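Local coordinates for protein thioredoxin reductase (Streptococcus pyogenes, PDB 5UWY) that probably catalyses the NADPH-dependent reduction of the thioredoxin disulfide, passing electrons through a bound FAD and a redox-active pair of cysteines, at residues G80-F88 with T243-I251; G138-V149 with A229-V237. One frame throughout, in Å; residues are numbered along the deposited sequence.

Contact 1 (G80-F88 with T243-I251). With FAD (flavin-adenine dinucleotide), chain B.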
loop_
_atom_site.group_PDB
_atom_site.type_symbol
_atom_site.label_atom_id
_atom_site.label_comp_id
_atom_site.label_asym_id
_atom_site.label_seq_id
_atom_site.Cartn_x
_atom_site.Cartn_y
_atom_site.Cartn_z
ATOM N N GLY A 80 -23.882 -7.690 8.211
ATOM C CA GLY A 80 -24.356 -6.841 9.281
ATOM C C GLY A 80 -24.081 -5.376 9.023
ATOM O O GLY A 80 -23.184 -5.034 8.249
ATOM N N ILE A 81 -24.853 -4.499 9.656
ATOM C CA ILE A 81 -24.639 -3.057 9.591
ATOM C C ILE A 81 -24.319 -2.588 11.007
ATOM O O ILE A 81 -25.208 -2.540 11.869
ATOM C CB ILE A 81 -25.848 -2.316 9.001
ATOM C CG1 ILE A 81 -26.368 -3.057 7.768
ATOM C CG2 ILE A 81 -25.472 -0.882 8.639
ATOM C CD1 ILE A 81 -27.864 -2.998 7.590
ATOM N N VAL A 82 -23.051 -2.252 11.244
ATOM C CA VAL A 82 -22.577 -1.959 12.590
ATOM C C VAL A 82 -23.148 -0.624 13.049
ATOM O O VAL A 82 -23.007 0.400 12.370
ATOM C CB VAL A 82 -21.045 -1.958 12.635
ATOM C CG1 VAL A 82 -20.548 -1.586 14.028
ATOM C CG2 VAL A 82 -20.510 -3.317 12.230
ATOM N N GLN A 83 -23.806 -0.633 14.206
ATOM C CA GLN A 83 -24.353 0.580 14.795
ATOM C C GLN A 83 -23.468 1.165 15.882
ATOM O O GLN A 83 -23.451 2.387 16.057
ATOM C CB GLN A 83 -25.745 0.316 15.379
ATOM C CG GLN A 83 -26.888 0.784 14.499
ATOM C CD GLN A 83 -27.263 -0.241 13.451
ATOM O OE1 GLN A 83 -27.185 -1.446 13.695
ATOM N NE2 GLN A 83 -27.670 0.229 12.277
ATOM N N LYS A 84 -22.730 0.330 16.610
ATOM C CA LYS A 84 -21.911 0.830 17.702
ATOM C C LYS A 84 -20.773 -0.154 17.949
ATOM O O LYS A 84 -20.943 -1.369 17.806
ATOM C CB LYS A 84 -22.736 1.024 18.985
ATOM C CG LYS A 84 -22.114 2.005 19.988
ATOM C CD LYS A 84 -22.785 1.930 21.355
ATOM C CE LYS A 84 -22.287 3.022 22.295
ATOM N NZ LYS A 84 -22.939 2.926 23.633
ATOM N N ILE A 85 -19.603 0.384 18.292
ATOM C CA ILE A 85 -18.453 -0.405 18.733
ATOM C C ILE A 85 -18.024 0.159 20.079
ATOM O O ILE A 85 -17.652 1.333 20.164
ATOM C CB ILE A 85 -17.282 -0.351 17.732
ATOM C CG1 ILE A 85 -17.605 -1.131 16.460
ATOM C CG2 ILE A 85 -15.998 -0.877 18.368
ATOM C CD1 ILE A 85 -16.838 -0.649 15.241
ATOM N N GLU A 86 -18.086 -0.651 21.130
ATOM C CA GLU A 86 -17.720 -0.155 22.450
ATOM C C GLU A 86 -16.507 -0.891 22.996
ATOM O O GLU A 86 -16.292 -2.075 22.720
ATOM C CB GLU A 86 -18.878 -0.250 23.445
ATOM C CG GLU A 86 -19.725 0.998 23.445
ATOM C CD GLU A 86 -18.877 2.263 23.391
ATOM O OE1 GLU A 86 -17.981 2.436 24.239
ATOM O OE2 GLU A 86 -19.080 3.060 22.453
ATOM N N ASN A 87 -15.719 -0.165 23.779
ATOM C CA ASN A 87 -14.430 -0.628 24.270
ATOM C C ASN A 87 -14.551 -1.060 25.727
ATOM O O ASN A 87 -15.241 -0.417 26.525
ATOM C CB ASN A 87 -13.380 0.480 24.127
ATOM C CG ASN A 87 -12.041 0.093 24.706
ATOM O OD1 ASN A 87 -11.658 -1.077 24.682
ATOM N ND2 ASN A 87 -11.313 1.077 25.222
ATOM N N PHE A 88 -13.878 -2.163 26.066
ATOM C CA PHE A 88 -13.838 -2.658 27.438
ATOM C C PHE A 88 -12.411 -2.966 27.878
ATOM O O PHE A 88 -12.210 -3.765 28.798
ATOM C CB PHE A 88 -14.712 -3.907 27.603
ATOM C CG PHE A 88 -16.162 -3.692 27.277
ATOM C CD1 PHE A 88 -17.026 -3.136 28.207
ATOM C CD2 PHE A 88 -16.665 -4.059 26.041
ATOM C CE1 PHE A 88 -18.367 -2.945 27.907
ATOM C CE2 PHE A 88 -18.001 -3.872 25.734
ATOM C CZ PHE A 88 -18.852 -3.314 26.667
ATOM N N THR A 243 -18.494 6.982 9.783
ATOM C CA THR A 243 -18.030 6.926 11.165
ATOM C C THR A 243 -19.170 7.173 12.145
ATOM O O THR A 243 -18.946 7.657 13.259
ATOM C CB THR A 243 -16.900 7.926 11.406
ATOM O OG1 THR A 243 -17.265 9.202 10.868
ATOM C CG2 THR A 243 -15.615 7.442 10.751
ATOM N N GLY A 244 -20.400 6.845 11.746
ATOM C CA GLY A 244 -21.517 6.985 12.660
ATOM C C GLY A 244 -21.449 6.028 13.832
ATOM O O GLY A 244 -21.970 6.323 14.910
HETATM N N MSE A 245 -20.800 4.882 13.649
HETATM C CA MSE A 245 -20.769 3.861 14.690
HETATM C C MSE A 245 -19.549 3.970 15.606
HETATM O O MSE A 245 -19.260 3.048 16.370
HETATM C CB MSE A 245 -20.844 2.456 14.067
HETATM C CG MSE A 245 -19.558 1.895 13.449
HETATM SE SE MSE A 245 -18.459 3.122 12.409
HETATM C CE MSE A 245 -19.597 3.278 10.840
ATOM N N VAL A 246 -18.842 5.099 15.544
ATOM C CA VAL A 246 -17.710 5.340 16.435
ATOM C C VAL A 246 -17.759 6.765 16.971
ATOM O O VAL A 246 -16.733 7.317 17.384
ATOM C CB VAL A 246 -16.366 5.074 15.732
ATOM C CG1 VAL A 246 -16.200 3.595 15.461
ATOM C CG2 VAL A 246 -16.261 5.881 14.444
ATOM N N LYS A 247 -18.950 7.369 16.967
ATOM C CA LYS A 247 -19.090 8.716 17.510
ATOM C C LYS A 247 -18.753 8.755 18.995
ATOM O O LYS A 247 -18.221 9.758 19.485
ATOM C CB LYS A 247 -20.512 9.231 17.280
ATOM N N ASP A 248 -19.033 7.668 19.716
ATOM C CA ASP A 248 -18.849 7.620 21.162
ATOM C C ASP A 248 -17.385 7.560 21.577
ATOM O O ASP A 248 -17.088 7.778 22.757
ATOM C CB ASP A 248 -19.575 6.401 21.733
ATOM C CG ASP A 248 -20.903 6.139 21.051
ATOM O OD1 ASP A 248 -21.933 6.658 21.527
ATOM O OD2 ASP A 248 -20.908 5.420 20.028
ATOM N N LEU A 249 -16.471 7.286 20.649
ATOM C CA LEU A 249 -15.122 6.864 21.001
ATOM C C LEU A 249 -14.088 7.979 20.922
ATOM O O LEU A 249 -12.953 7.772 21.364
ATOM C CB LEU A 249 -14.689 5.697 20.103
ATOM C CG LEU A 249 -15.361 4.336 20.322
ATOM C CD1 LEU A 249 -16.810 4.331 19.847
ATOM C CD2 LEU A 249 -14.574 3.228 19.635
ATOM N N GLU A 250 -14.446 9.144 20.375
ATOM C CA GLU A 250 -13.544 10.296 20.292
ATOM C C GLU A 250 -12.257 9.952 19.546
ATOM O O GLU A 250 -11.165 10.395 19.908
ATOM C CB GLU A 250 -13.231 10.856 21.682
ATOM C CG GLU A 250 -14.426 11.486 22.376
ATOM C CD GLU A 250 -14.220 11.627 23.871
ATOM O OE1 GLU A 250 -14.675 10.737 24.621
ATOM O OE2 GLU A 250 -13.604 12.626 24.297
ATOM N N ILE A 251 -12.386 9.148 18.488
ATOM C CA ILE A 251 -11.256 8.799 17.640
ATOM C C ILE A 251 -11.295 9.528 16.309
ATOM O O ILE A 251 -10.374 9.373 15.494
ATOM C CB ILE A 251 -11.194 7.276 17.421
ATOM C CG1 ILE A 251 -12.234 6.837 16.392
ATOM C CG2 ILE A 251 -11.460 6.559 18.729
ATOM C CD1 ILE A 251 -12.356 5.330 16.258
HETATM P PA FAD B . -14.412 1.300 0.927
HETATM O O1A FAD B . -14.071 0.299 -0.116
HETATM O O2A FAD B . -15.227 2.512 0.462
HETATM O O5B FAD B . -15.189 0.638 2.103
HETATM C C5B FAD B . -16.629 0.688 2.165
HETATM C C4B FAD B . -17.152 -0.604 2.730
HETATM O O4B FAD B . -17.575 -0.391 4.097
HETATM C C3B FAD B . -18.353 -1.190 1.982
HETATM O O3B FAD B . -18.185 -2.584 1.737
HETATM C C2B FAD B . -19.525 -0.897 2.922
HETATM O O2B FAD B . -20.549 -1.878 2.785
HETATM C C1B FAD B . -18.830 -1.001 4.278
HETATM N N9A FAD B . -19.526 -0.343 5.383
HETATM C C8A FAD B . -19.670 1.002 5.608
HETATM N N7A FAD B . -20.348 1.299 6.692
HETATM C C5A FAD B . -20.669 0.060 7.219
HETATM C C6A FAD B . -21.385 -0.322 8.373
HETATM N N6A FAD B . -21.923 0.546 9.230
HETATM N N1A FAD B . -21.526 -1.647 8.610
HETATM C C2A FAD B . -20.987 -2.518 7.753
HETATM N N3A FAD B . -20.294 -2.274 6.641
HETATM C C4A FAD B . -20.172 -0.959 6.430
HETATM N N1 FAD B . -9.708 3.409 -6.820
HETATM C C2 FAD B . -8.563 3.284 -7.555
HETATM O O2 FAD B . -7.541 2.769 -7.086
HETATM N N3 FAD B . -8.538 3.739 -8.863
HETATM C C4 FAD B . -9.582 4.336 -9.536
HETATM O O4 FAD B . -9.438 4.700 -10.702
HETATM C C4X FAD B . -10.791 4.469 -8.746
HETATM N N5 FAD B . -11.829 5.025 -9.305
HETATM C C5X FAD B . -12.983 5.155 -8.552
HETATM C C6 FAD B . -14.099 5.748 -9.139
HETATM C C7 FAD B . -15.285 5.901 -8.431
HETATM C C7M FAD B . -16.470 6.547 -9.101
HETATM C C8 FAD B . -15.361 5.452 -7.102
HETATM C C8M FAD B . -16.631 5.603 -6.307
HETATM C C9 FAD B . -14.248 4.859 -6.511
HETATM C C9A FAD B . -13.063 4.708 -7.224
HETATM N N10 FAD B . -11.911 4.126 -6.651
HETATM C C10 FAD B . -10.758 3.978 -7.394
HETATM C "C1'" FAD B . -11.937 3.600 -5.274
HETATM C "C2'" FAD B . -11.289 4.518 -4.243
HETATM O "O2'" FAD B . -9.880 4.294 -4.175
HETATM C "C3'" FAD B . -11.896 4.229 -2.869
HETATM O "O3'" FAD B . -11.565 5.316 -2.015
HETATM C "C4'" FAD B . -11.458 2.922 -2.197
HETATM O "O4'" FAD B . -12.113 1.818 -2.822
HETATM C "C5'" FAD B . -11.756 2.915 -0.711
HETATM O "O5'" FAD B . -11.334 1.657 -0.141
HETATM P P FAD B . -11.609 1.315 1.377
HETATM O O1P FAD B . -10.687 2.160 2.259
HETATM O O2P FAD B . -11.536 -0.140 1.666
HETATM O O3P FAD B . -13.091 1.843 1.613
#
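Val82, which packs against Met245 (a selenomethionine here) just ahead of strand 84-87, holds the adenine of FAD at the adenine end of its site, consistent with the Rossmann-type fold of this family. Val82 N donates to FAD N1A (3.1 Å, 161°), and FAD N6A returns a weak bond to Val82 O, a two-point grip along one edge of the base. Between the segments, Ile85 N makes a weak bond to Met245 O at 3.3 Å. With chi1 78°, Met245 CG sits between the backbone N and the carbonyl carbon, 3.7 Å from Val82 CG1; bends at chi2 and chi3 carry the end away from 80-88, to where CE stands 3.9 Å from FAD N6A. The side chains of Ile85 and Met245 lie side by side, pointing the same way. Farther along the strand, charge takes over: the extended Lys84 chain crosses Asp248 at about a right angle, its NZ 4.4 Å from Asp248 OD1, beyond a salt bridge. It may temper the closeness of two carboxylates, Glu86 OE2 and Asp248 OD2 being 3.8 Å apart with their planes nearly perpendicular. The end of Leu249 faces the strand's backbone, both its methyls turned to Ile85 O.

Contact 2 (G138-V149 with A229-V237)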
loop_
_atom_site.group_PDB
_atom_site.type_symbol
_atom_site.label_atom_id
_atom_site.label_comp_id
_atom_site.label_asym_id
_atom_site.label_seq_id
_atom_site.Cartn_x
_atom_site.Cartn_y
_atom_site.Cartn_z
ATOM N N GLY A 138 -8.959 10.232 -14.672
ATOM C CA GLY A 138 -8.552 11.357 -15.501
ATOM C C GLY A 138 -7.743 10.954 -16.719
ATOM O O GLY A 138 -7.843 11.589 -17.772
ATOM N N ALA A 139 -6.942 9.898 -16.600
ATOM C CA ALA A 139 -6.111 9.419 -17.698
ATOM C C ALA A 139 -6.902 8.690 -18.782
ATOM O O ALA A 139 -6.314 8.305 -19.799
ATOM C CB ALA A 139 -5.015 8.498 -17.155
ATOM N N PHE A 140 -8.208 8.483 -18.593
ATOM C CA PHE A 140 -9.033 7.844 -19.610
ATOM C C PHE A 140 -9.552 8.834 -20.641
ATOM O O PHE A 140 -9.869 8.432 -21.766
ATOM C CB PHE A 140 -10.228 7.136 -18.967
ATOM C CG PHE A 140 -9.865 5.922 -18.172
ATOM C CD1 PHE A 140 -8.943 5.010 -18.655
ATOM C CD2 PHE A 140 -10.449 5.688 -16.940
ATOM C CE1 PHE A 140 -8.611 3.888 -17.923
ATOM C CE2 PHE A 140 -10.122 4.569 -16.199
ATOM C CZ PHE A 140 -9.202 3.667 -16.691
ATOM N N PHE A 141 -9.639 10.109 -20.284
ATOM C CA PHE A 141 -10.291 11.129 -21.106
ATOM C C PHE A 141 -9.263 12.036 -21.772
ATOM O O PHE A 141 -9.367 13.261 -21.742
ATOM C CB PHE A 141 -11.278 11.938 -20.263
ATOM C CG PHE A 141 -12.352 11.109 -19.590
ATOM C CD1 PHE A 141 -12.036 10.153 -18.636
ATOM C CD2 PHE A 141 -13.684 11.284 -19.927
ATOM C CE1 PHE A 141 -13.017 9.397 -18.030
ATOM C CE2 PHE A 141 -14.674 10.529 -19.320
ATOM C CZ PHE A 141 -14.338 9.584 -18.370
ATOM N N ARG A 142 -8.249 11.424 -22.375
ATOM C CA ARG A 142 -7.180 12.178 -23.016
ATOM C C ARG A 142 -7.695 12.898 -24.257
ATOM O O ARG A 142 -8.363 12.296 -25.104
ATOM C CB ARG A 142 -6.030 11.241 -23.385
ATOM C CG ARG A 142 -4.846 11.928 -24.042
ATOM C CD ARG A 142 -3.590 11.070 -23.962
ATOM N NE ARG A 142 -2.990 11.101 -22.631
ATOM N N ASP A 143 -7.384 14.193 -24.355
ATOM C CA ASP A 143 -7.679 15.005 -25.539
ATOM C C ASP A 143 -9.180 15.115 -25.797
ATOM O O ASP A 143 -9.630 15.120 -26.945
ATOM C CB ASP A 143 -6.954 14.463 -26.773
ATOM C CG ASP A 143 -5.451 14.617 -26.677
ATOM O OD1 ASP A 143 -4.992 15.651 -26.147
ATOM O OD2 ASP A 143 -4.729 13.704 -27.130
ATOM N N GLN A 144 -9.962 15.217 -24.726
ATOM C CA GLN A 144 -11.400 15.417 -24.821
ATOM C C GLN A 144 -11.779 16.658 -24.027
ATOM O O GLN A 144 -10.924 17.354 -23.472
ATOM C CB GLN A 144 -12.168 14.186 -24.323
ATOM C CG GLN A 144 -11.510 12.870 -24.689
ATOM C CD GLN A 144 -12.357 11.674 -24.320
ATOM O OE1 GLN A 144 -13.389 11.810 -23.665
ATOM N NE2 GLN A 144 -11.925 10.490 -24.739
ATOM N N ASP A 145 -13.073 16.948 -23.972
ATOM C CA ASP A 145 -13.568 18.087 -23.216
ATOM C C ASP A 145 -14.247 17.603 -21.943
ATOM O O ASP A 145 -15.055 16.657 -21.965
ATOM C CB ASP A 145 -14.509 18.948 -24.058
ATOM C CG ASP A 145 -13.863 19.410 -25.353
ATOM O OD1 ASP A 145 -13.727 20.639 -25.542
ATOM O OD2 ASP A 145 -13.484 18.553 -26.178
ATOM N N LEU A 146 -13.901 18.257 -20.839
ATOM C CA LEU A 146 -14.282 17.837 -19.506
ATOM C C LEU A 146 -14.926 19.007 -18.777
ATOM O O LEU A 146 -14.540 20.166 -18.957
ATOM C CB LEU A 146 -13.066 17.331 -18.720
ATOM C CG LEU A 146 -12.294 16.156 -19.331
ATOM C CD1 LEU A 146 -11.303 15.586 -18.337
ATOM C CD2 LEU A 146 -13.238 15.071 -19.810
ATOM N N LEU A 147 -15.917 18.684 -17.955
ATOM C CA LEU A 147 -16.626 19.651 -17.129
ATOM C C LEU A 147 -16.329 19.344 -15.669
ATOM O O LEU A 147 -16.441 18.193 -15.246
ATOM C CB LEU A 147 -18.134 19.589 -17.394
ATOM C CG LEU A 147 -19.014 20.566 -16.615
ATOM C CD1 LEU A 147 -18.853 21.962 -17.181
ATOM C CD2 LEU A 147 -20.471 20.132 -16.647
ATOM N N VAL A 148 -15.939 20.361 -14.907
ATOM C CA VAL A 148 -15.638 20.216 -13.487
ATOM C C VAL A 148 -16.680 20.998 -12.703
ATOM O O VAL A 148 -16.921 22.176 -12.990
ATOM C CB VAL A 148 -14.215 20.699 -13.157
ATOM C CG1 VAL A 148 -14.117 21.148 -11.703
ATOM C CG2 VAL A 148 -13.203 19.602 -13.446
ATOM N N VAL A 149 -17.302 20.356 -11.720
ATOM C CA VAL A 149 -18.344 21.005 -10.929
ATOM C C VAL A 149 -17.772 21.410 -9.576
ATOM O O VAL A 149 -17.201 20.578 -8.859
ATOM C CB VAL A 149 -19.570 20.096 -10.757
ATOM C CG1 VAL A 149 -20.686 20.860 -10.072
ATOM C CG2 VAL A 149 -20.024 19.559 -12.102
ATOM N N ALA A 229 -21.424 20.340 -24.991
ATOM C CA ALA A 229 -20.891 19.027 -25.341
ATOM C C ALA A 229 -19.643 18.739 -24.512
ATOM O O ALA A 229 -18.654 19.480 -24.586
ATOM C CB ALA A 229 -20.572 18.946 -26.835
ATOM N N PHE A 230 -19.680 17.654 -23.741
ATOM C CA PHE A 230 -18.560 17.269 -22.892
ATOM C C PHE A 230 -18.351 15.766 -22.951
ATOM O O PHE A 230 -19.305 14.993 -22.823
ATOM C CB PHE A 230 -18.786 17.701 -21.441
ATOM C CG PHE A 230 -18.738 19.183 -21.243
ATOM C CD1 PHE A 230 -17.559 19.880 -21.446
ATOM C CD2 PHE A 230 -19.867 19.880 -20.853
ATOM C CE1 PHE A 230 -17.509 21.248 -21.266
ATOM C CE2 PHE A 230 -19.822 21.245 -20.670
ATOM C CZ PHE A 230 -18.643 21.930 -20.878
ATOM N N GLY A 231 -17.094 15.363 -23.146
ATOM C CA GLY A 231 -16.753 13.956 -23.067
ATOM C C GLY A 231 -16.773 13.431 -21.648
ATOM O O GLY A 231 -17.071 12.254 -21.424
ATOM N N GLY A 232 -16.459 14.284 -20.673
ATOM C CA GLY A 232 -16.491 13.840 -19.290
ATOM C C GLY A 232 -16.998 14.903 -18.345
ATOM O O GLY A 232 -16.991 16.099 -18.650
ATOM N N VAL A 233 -17.451 14.444 -17.184
ATOM C CA VAL A 233 -17.778 15.323 -16.072
ATOM C C VAL A 233 -17.132 14.762 -14.809
ATOM O O VAL A 233 -17.151 13.544 -14.575
ATOM C CB VAL A 233 -19.305 15.519 -15.918
ATOM C CG1 VAL A 233 -19.941 14.400 -15.129
ATOM C CG2 VAL A 233 -19.616 16.892 -15.290
ATOM N N PHE A 234 -16.473 15.642 -14.057
ATOM C CA PHE A 234 -15.861 15.338 -12.776
ATOM C C PHE A 234 -16.431 16.282 -11.727
ATOM O O PHE A 234 -16.414 17.509 -11.898
ATOM C CB PHE A 234 -14.320 15.424 -12.853
ATOM C CG PHE A 234 -13.697 14.451 -13.828
ATOM C CD1 PHE A 234 -13.803 14.646 -15.194
ATOM C CD2 PHE A 234 -13.049 13.311 -13.370
ATOM C CE1 PHE A 234 -13.248 13.739 -16.092
ATOM C CE2 PHE A 234 -12.492 12.398 -14.268
ATOM C CZ PHE A 234 -12.590 12.613 -15.628
ATOM N N ILE A 235 -16.994 15.690 -10.680
ATOM C CA ILE A 235 -17.680 16.400 -9.616
ATOM C C ILE A 235 -16.973 16.093 -8.314
ATOM O O ILE A 235 -16.728 14.926 -7.985
ATOM C CB ILE A 235 -19.158 15.995 -9.505
ATOM C CG1 ILE A 235 -19.818 16.007 -10.875
ATOM C CG2 ILE A 235 -19.898 16.919 -8.520
ATOM C CD1 ILE A 235 -20.974 15.039 -10.990
ATOM N N TYR A 236 -16.644 17.141 -7.581
ATOM C CA TYR A 236 -16.218 17.008 -6.198
ATOM C C TYR A 236 -17.019 17.975 -5.343
ATOM O O TYR A 236 -16.925 19.192 -5.527
ATOM C CB TYR A 236 -14.723 17.239 -6.003
ATOM C CG TYR A 236 -14.314 16.302 -4.895
ATOM C CD1 TYR A 236 -13.782 16.745 -3.699
ATOM C CD2 TYR A 236 -14.581 14.968 -5.025
ATOM C CE1 TYR A 236 -13.450 15.832 -2.663
ATOM C CE2 TYR A 236 -14.268 14.066 -4.034
ATOM C CZ TYR A 236 -13.712 14.497 -2.875
ATOM O OH TYR A 236 -13.423 13.514 -1.937
ATOM N N VAL A 237 -17.827 17.434 -4.432
ATOM C CA VAL A 237 -18.635 18.238 -3.532
ATOM C C VAL A 237 -18.320 17.977 -2.072
ATOM O O VAL A 237 -19.033 18.466 -1.202
ATOM C CB VAL A 237 -20.135 18.016 -3.813
ATOM C CG1 VAL A 237 -20.573 18.835 -5.009
ATOM C CG2 VAL A 237 -20.411 16.549 -4.064
#
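Phe141 and Phe234 meet as a T-shaped pair: the edge of Phe234 is directed at one face of Phe141, centroids 5.3 Å apart and planes at 73°. The touching atom, Phe234 CZ, stands over the rim of the Phe141 ring, not its centre, 3.9 Å from Phe141 CD1. At the edge of the same ring, near its plane, lies Gly231 O. The Phe234 ring is further met by Leu146, whose CD1 approaches CE1 to 3.5 Å obliquely while CD2 lies in the ring plane at the edge. A second ring, Phe230, has Leu147 CB almost centred over one face, 3.8 Å from the centroid, a CH-pi contact. Leu147 CG is anti to the backbone N, and chi2 (74°) then sends CD1 to Phe230 CE2 and CD2 to Val233 CG2.

Between these two layers of side chains runs a parallel beta ladder, Leu146 to Val149 beside Gly232 to Ile235. Phe234 forms both bonds of its rung: its N donates to Leu147 O (2.8 Å, 170°) and its O accepts from Val149 N at 3.0 Å. At the start of the ladder Asp145 O takes two amides, Gly232 N at 3.0 Å and, more weakly, Gly231 N. Leu147, Val149, Val233 and Ile235 line one face of the sheet; Leu146, Val148 and Phe234 line the other.

These strands belong to the parallel sheet of a Rossmann-like domain, probably the NADPH-binding domain of this family. Helix 153-162 covers the Phe234 face, where Val148 meets Ala155 and Phe234 meets Leu162. Strand 168-172 flanks 145-149, and strand 130-131 flanks 232-235.

Overall arrangement
From the N terminus the chain lays down the first part of the FAD-binding region and reaches 80-88, the first half of contact 1, whose partner 243-251 comes only after 154 more residues. Within that long loop, past the disulfide of Cys133 and Cys136, contact 2 closes a smaller one, 138-149 with 229-237, so the two are nested and do not cross. Contact 1 ties the small antiparallel sheet to the loop following strand 239-241, beside the adenine of FAD; contact 2 joins neighbouring strands of the second parallel sheet. They lie on opposite sides of the chain's centre, centres 37 Å apart, illustrating how one domain can be inserted into another.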